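Local structure of tapirin (Caldicellulosiruptor hydrothermalis, 6N2C) at residues A[287-292]-A[309-314]; A[245-250]-A[266-271]. The protein probably binds cellulose through its C-terminal beta-helical domain, which also carries a zinc ion, and so may help the cell adhere to plant biomass. One frame throughout, in Å; residues are numbered along the deposited sequence.

How the contacts relate
Both contacts begin on one face of the parallel beta-helix, away from the zinc site, and both are partly buried; contact 2 ends as its chains turn the corner, while contact 1 carries on round it to the next face. Strands 246-249, 267-270, 287-290 and 307-310 are four consecutive neighbours there: contact 2 pairs the first two and contact 1 the last two. Leu268 and Val289 probably join them by a backbone bond, Val289 N to Leu268 O at 2.8 Å. Contact 2 runs in even register, with mainly aliphatic groups inside and a charged network outside. Contact 1 differs in chemistry: a bulge, carbonyls that each accept two N-H groups, and an alanine against a phenylalanine ring.

Contact 1: A[287-292]-A[309-314]; sequences EIVANA and TINEFA
Where two successive coils of a parallel beta-helix round the same corner, Val289 and Ala290 lie beside Thr309 and Ile310, and both chains bend onto the next face. Two nearly straight backbone bonds start the ladder, Thr309 N to Ile288 O at 3.0 Å and Ala290 N to Thr309 O at 3.0 Å. On the Val289 and Thr309 side of the sheet, a water accepts the proton of Thr309 OG1 at 2.6 Å and donates to Glu287 OE2 and Ile288 O, tying the threonine hydroxyl to neighbouring strand 287-290. At the bend, Ala290 O is gripped twice by Asn311, through N at 2.9 Å and through ND2 at 3.2 Å. The amide can fold back this way because CG sits beside its own backbone N (chi1 -72°); ND2 comes from above the carbonyl, 52° out of its plane, and also brushes Val289 CG1. Replacing Asn311 by a leucine would probably leave Ala290 O with the backbone N-H alone and set a branched apolar group over its carbonyl.

Coils of a beta-helix can differ in length at such corners, and here the later one carries an extra residue, so a beta bulge shifts the register. Asn291 O absorbs the shift, accepting Glu312 N at 3.0 Å and Phe313 N at 3.1 Å from the same face of its plane. Beyond it, Ala292 CB sits over one face of the Phe313 ring, 3.9 Å from the centroid, a CH-pi contact; Phe294 meets the same ring with its plane steeply turned, and Leu174 touches Ala292.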
loop_
_atom_site.group_PDB
_atom_site.type_symbol
_atom_site.label_atom_id
_atom_site.label_comp_id
_atom_site.label_asym_id
_atom_site.label_seq_id
_atom_site.Cartn_x
_atom_site.Cartn_y
_atom_site.Cartn_z
ATOM N N GLU A 287 9.173 -6.105 4.492
ATOM C CA GLU A 287 8.429 -5.664 5.664
ATOM C C GLU A 287 7.358 -4.682 5.297
ATOM O O GLU A 287 7.629 -3.752 4.558
ATOM C CB GLU A 287 9.403 -4.979 6.616
ATOM C CG GLU A 287 8.748 -4.490 7.899
ATOM C CD GLU A 287 9.682 -3.781 8.904
ATOM O OE1 GLU A 287 10.850 -3.458 8.595
ATOM O OE2 GLU A 287 9.250 -3.625 10.061
ATOM N N ILE A 288 6.175 -4.852 5.884
ATOM C CA ILE A 288 5.088 -3.856 5.801
ATOM C C ILE A 288 4.818 -3.472 7.242
ATOM O O ILE A 288 4.604 -4.340 8.101
ATOM C CB ILE A 288 3.872 -4.453 5.185
ATOM C CG1 ILE A 288 4.163 -4.764 3.709
ATOM C CG2 ILE A 288 2.720 -3.426 5.230
ATOM C CD1 ILE A 288 2.980 -5.208 2.964
ATOM N N VAL A 289 4.818 -2.189 7.548
ATOM C CA VAL A 289 4.286 -1.748 8.849
ATOM C C VAL A 289 3.028 -0.896 8.569
ATOM O O VAL A 289 3.149 0.108 7.886
ATOM C CB VAL A 289 5.301 -0.801 9.536
ATOM C CG1 VAL A 289 4.768 -0.365 10.926
ATOM C CG2 VAL A 289 6.662 -1.454 9.710
ATOM N N ALA A 290 1.854 -1.354 8.937
ATOM C CA ALA A 290 0.629 -0.664 8.627
ATOM C C ALA A 290 -0.203 -0.377 9.863
ATOM O O ALA A 290 -0.099 -1.013 10.911
ATOM C CB ALA A 290 -0.189 -1.511 7.683
ATOM N N ASN A 291 -1.084 0.607 9.729
ATOM C CA ASN A 291 -2.126 0.854 10.720
ATOM C C ASN A 291 -3.390 0.192 10.229
ATOM O O ASN A 291 -3.669 -0.922 10.658
ATOM C CB ASN A 291 -2.245 2.369 10.987
ATOM C CG ASN A 291 -1.035 2.969 11.743
ATOM O OD1 ASN A 291 -0.196 2.279 12.403
ATOM N ND2 ASN A 291 -0.919 4.305 11.630
ATOM N N ALA A 292 -4.169 0.793 9.297
ATOM C CA ALA A 292 -5.277 0.108 8.681
ATOM C C ALA A 292 -4.845 -0.374 7.299
ATOM O O ALA A 292 -4.248 0.397 6.530
ATOM C CB ALA A 292 -6.493 1.060 8.569
ATOM N N THR A 309 3.390 -6.178 10.078
ATOM C CA THR A 309 2.964 -5.754 11.366
ATOM C C THR A 309 1.680 -4.902 11.243
ATOM O O THR A 309 1.686 -3.924 10.441
ATOM C CB THR A 309 4.076 -4.925 12.022
ATOM O OG1 THR A 309 5.246 -5.754 12.206
ATOM C CG2 THR A 309 3.644 -4.459 13.342
ATOM N N ILE A 310 0.621 -5.261 11.958
ATOM C CA ILE A 310 -0.674 -4.572 11.894
ATOM C C ILE A 310 -0.940 -3.861 13.209
ATOM O O ILE A 310 -1.008 -4.509 14.277
ATOM C CB ILE A 310 -1.837 -5.563 11.632
ATOM C CG1 ILE A 310 -1.630 -6.378 10.354
ATOM C CG2 ILE A 310 -3.229 -4.876 11.616
ATOM C CD1 ILE A 310 -1.485 -5.607 9.079
ATOM N N ASN A 311 -1.049 -2.515 13.158
ATOM C CA ASN A 311 -1.324 -1.673 14.314
ATOM C C ASN A 311 -2.830 -1.446 14.621
ATOM O O ASN A 311 -3.198 -1.311 15.810
ATOM C CB ASN A 311 -0.521 -0.367 14.193
ATOM C CG ASN A 311 0.953 -0.601 14.421
ATOM O OD1 ASN A 311 1.346 -0.862 15.546
ATOM N ND2 ASN A 311 1.771 -0.384 13.427
ATOM N N GLU A 312 -3.688 -1.469 13.609
ATOM C CA GLU A 312 -5.116 -1.323 13.820
ATOM C C GLU A 312 -5.916 -2.466 13.253
ATOM O O GLU A 312 -6.567 -3.188 14.039
ATOM C CB GLU A 312 -5.620 0.011 13.263
ATOM C CG GLU A 312 -5.019 1.206 13.950
ATOM C CD GLU A 312 -5.578 1.531 15.331
ATOM O OE1 GLU A 312 -4.861 2.279 16.021
ATOM O OE2 GLU A 312 -6.695 1.098 15.705
ATOM N N PHE A 313 -5.909 -2.655 11.928
ATOM C CA PHE A 313 -6.548 -3.834 11.399
ATOM C C PHE A 313 -6.095 -4.136 9.980
ATOM O O PHE A 313 -5.536 -3.258 9.289
ATOM C CB PHE A 313 -8.094 -3.746 11.454
ATOM C CG PHE A 313 -8.647 -2.648 10.598
ATOM C CD1 PHE A 313 -8.783 -2.847 9.227
ATOM C CD2 PHE A 313 -8.989 -1.408 11.147
ATOM C CE1 PHE A 313 -9.270 -1.796 8.391
ATOM C CE2 PHE A 313 -9.445 -0.360 10.290
ATOM C CZ PHE A 313 -9.621 -0.585 8.925
ATOM N N ALA A 314 -6.361 -5.390 9.581
ATOM C CA ALA A 314 -6.294 -5.767 8.183
ATOM C C ALA A 314 -7.581 -6.398 7.815
ATOM O O ALA A 314 -8.095 -7.303 8.534
ATOM C CB ALA A 314 -5.098 -6.699 7.950
HETATM O O HOH W 1 6.608 -4.820 10.170
#

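Contact 2: A[245-250]-A[266-271]; sequences NKVVVN and NRLESN
Asn245 meets Asn266 just before the two strands begin, the side chains lying side by side and pointing the same way, with their amide planes 32° apart. Asn245 N donates to Asn266 OD1 at 3.1 Å, reaching it from a direction tilted out of the carbonyl plane. Asn245 OD1 accepts from Gly242 N and its ND2 donates to Arg216 O, while Asn266 ND2 donates to Asn262 O. Asparagines thus take the same place in successive coils of the beta-helix, joined backbone to side chain and not by their side-chain amides. Lys246 lies beside Arg267 on the outer side, CD against Arg267 CB, the side chains crossing at about a right angle.

Val247 is bonded to strand 267-270 at both its N, which donates to Arg267 O at 2.8 Å, and its O, which takes the N-H of Glu269. Its CG1 turns inward against Leu268 CD1 at 3.7 Å, in a row that Val249 and Ser270 continue. Val248 faces outward, where CG1 lies against Glu269 CD at 3.9 Å. That carboxylate stands out on a fully extended chain (chi1 180°), and its two oxygens are held separately. OE1 offers its anti lone pair to Arg267 NH1, a salt bridge of 2.6 Å at the edge of the guanidinium, while OE2 takes Asn271 ND2 at 3.0 Å, lying in the plane of that amide; together they should restrict rotation of the carboxylate. Val249 N continues the ladder to Glu269 O at 2.8 Å, and Val249 O accepts Asn271 N at 3.1 Å, as Asn250 and Asn271 turn the corner together.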
loop_
_atom_site.group_PDB
_atom_site.type_symbol
_atom_site.label_atom_id
_atom_site.label_comp_id
_atom_site.label_asym_id
_atom_site.label_seq_id
_atom_site.Cartn_x
_atom_site.Cartn_y
_atom_site.Cartn_z
ATOM N N ASN A 245 14.089 -1.422 -1.627
ATOM C CA ASN A 245 13.405 -0.090 -1.692
ATOM C C ASN A 245 12.742 0.125 -0.371
ATOM O O ASN A 245 12.073 -0.832 0.206
ATOM C CB ASN A 245 12.341 -0.087 -2.731
ATOM C CG ASN A 245 12.846 -0.419 -4.131
ATOM O OD1 ASN A 245 12.220 -1.203 -4.809
ATOM N ND2 ASN A 245 13.910 0.229 -4.606
ATOM N N LYS A 246 12.804 1.372 0.130
ATOM C CA LYS A 246 12.207 1.724 1.424
ATOM C C LYS A 246 11.210 2.888 1.201
ATOM O O LYS A 246 11.644 4.008 0.878
ATOM C CB LYS A 246 13.260 2.098 2.454
ATOM C CG LYS A 246 14.549 1.231 2.483
ATOM C CD LYS A 246 14.347 -0.198 2.866
ATOM C CE LYS A 246 15.670 -0.955 2.791
ATOM N NZ LYS A 246 15.544 -2.250 3.512
ATOM N N VAL A 247 9.932 2.616 1.400
ATOM C CA VAL A 247 8.820 3.559 1.007
ATOM C C VAL A 247 8.108 3.911 2.290
ATOM O O VAL A 247 7.739 3.031 3.065
ATOM C CB VAL A 247 7.887 2.930 0.014
ATOM C CG1 VAL A 247 6.650 3.822 -0.266
ATOM C CG2 VAL A 247 8.608 2.695 -1.310
ATOM N N VAL A 248 7.844 5.223 2.509
ATOM C CA VAL A 248 7.181 5.695 3.695
ATOM C C VAL A 248 6.035 6.614 3.194
ATOM O O VAL A 248 6.348 7.588 2.507
ATOM C CB VAL A 248 8.118 6.570 4.597
ATOM C CG1 VAL A 248 7.360 6.961 5.858
ATOM C CG2 VAL A 248 9.337 5.743 5.009
ATOM N N VAL A 249 4.807 6.230 3.518
ATOM C CA VAL A 249 3.590 6.963 3.103
ATOM C C VAL A 249 2.856 7.326 4.389
ATOM O O VAL A 249 2.280 6.474 5.086
ATOM C CB VAL A 249 2.684 6.180 2.145
ATOM C CG1 VAL A 249 1.553 7.149 1.719
ATOM C CG2 VAL A 249 3.472 5.732 0.937
ATOM N N ASN A 250 2.867 8.612 4.716
ATOM C CA ASN A 250 2.302 9.057 6.023
ATOM C C ASN A 250 0.804 8.840 6.098
ATOM O O ASN A 250 0.271 8.312 7.100
ATOM C CB ASN A 250 2.666 10.497 6.319
ATOM C CG ASN A 250 2.394 10.875 7.754
ATOM O OD1 ASN A 250 2.766 10.142 8.672
ATOM N ND2 ASN A 250 1.684 11.977 7.955
ATOM N N ASN A 266 12.685 -5.101 0.877
ATOM C CA ASN A 266 11.894 -3.867 0.724
ATOM C C ASN A 266 11.215 -3.589 2.036
ATOM O O ASN A 266 10.925 -4.515 2.827
ATOM C CB ASN A 266 10.876 -4.079 -0.328
ATOM C CG ASN A 266 11.465 -4.430 -1.691
ATOM O OD1 ASN A 266 12.040 -3.582 -2.366
ATOM N ND2 ASN A 266 11.287 -5.665 -2.106
ATOM N N ARG A 267 10.787 -2.302 2.211
ATOM C CA ARG A 267 10.059 -1.918 3.403
ATOM C C ARG A 267 8.987 -0.906 2.967
ATOM O O ARG A 267 9.304 -0.001 2.185
ATOM C CB ARG A 267 10.988 -1.257 4.388
ATOM C CG ARG A 267 10.311 -0.909 5.711
ATOM C CD ARG A 267 11.314 -0.405 6.802
ATOM N NE ARG A 267 10.676 -0.156 8.079
ATOM C CZ ARG A 267 10.087 0.988 8.486
ATOM N NH1 ARG A 267 10.049 2.126 7.755
ATOM N NH2 ARG A 267 9.512 1.007 9.703
ATOM N N LEU A 268 7.792 -1.134 3.438
ATOM C CA LEU A 268 6.650 -0.197 3.228
ATOM C C LEU A 268 6.128 0.161 4.585
ATOM O O LEU A 268 5.582 -0.693 5.290
ATOM C CB LEU A 268 5.570 -0.891 2.433
ATOM C CG LEU A 268 4.298 -0.111 2.050
ATOM C CD1 LEU A 268 4.683 1.222 1.474
ATOM C CD2 LEU A 268 3.471 -0.937 1.105
ATOM N N GLU A 269 6.183 1.456 4.918
ATOM C CA GLU A 269 5.666 1.995 6.133
ATOM C C GLU A 269 4.441 2.878 5.773
ATOM O O GLU A 269 4.611 3.818 4.984
ATOM C CB GLU A 269 6.703 2.824 6.810
ATOM C CG GLU A 269 6.231 3.458 8.135
ATOM C CD GLU A 269 7.320 4.349 8.805
ATOM O OE1 GLU A 269 8.567 4.096 8.544
ATOM O OE2 GLU A 269 6.875 5.395 9.456
ATOM N N SER A 270 3.281 2.480 6.265
ATOM C CA SER A 270 1.988 3.176 6.021
ATOM C C SER A 270 1.435 3.594 7.383
ATOM O O SER A 270 1.079 2.753 8.229
ATOM C CB SER A 270 1.024 2.260 5.254
ATOM O OG SER A 270 -0.307 2.804 5.248
ATOM N N ASN A 271 1.431 4.895 7.627
ATOM C CA ASN A 271 1.065 5.428 8.970
ATOM C C ASN A 271 -0.399 5.780 9.121
ATOM O O ASN A 271 -0.807 6.199 10.159
ATOM C CB ASN A 271 1.963 6.578 9.325
ATOM C CG ASN A 271 3.362 6.129 9.428
ATOM O OD1 ASN A 271 3.586 5.075 10.008
ATOM N ND2 ASN A 271 4.278 6.839 8.878
HETATM O O HOH W 2 10.336 2.306 4.779
HETATM O O HOH W 3 -0.099 5.145 4.057
#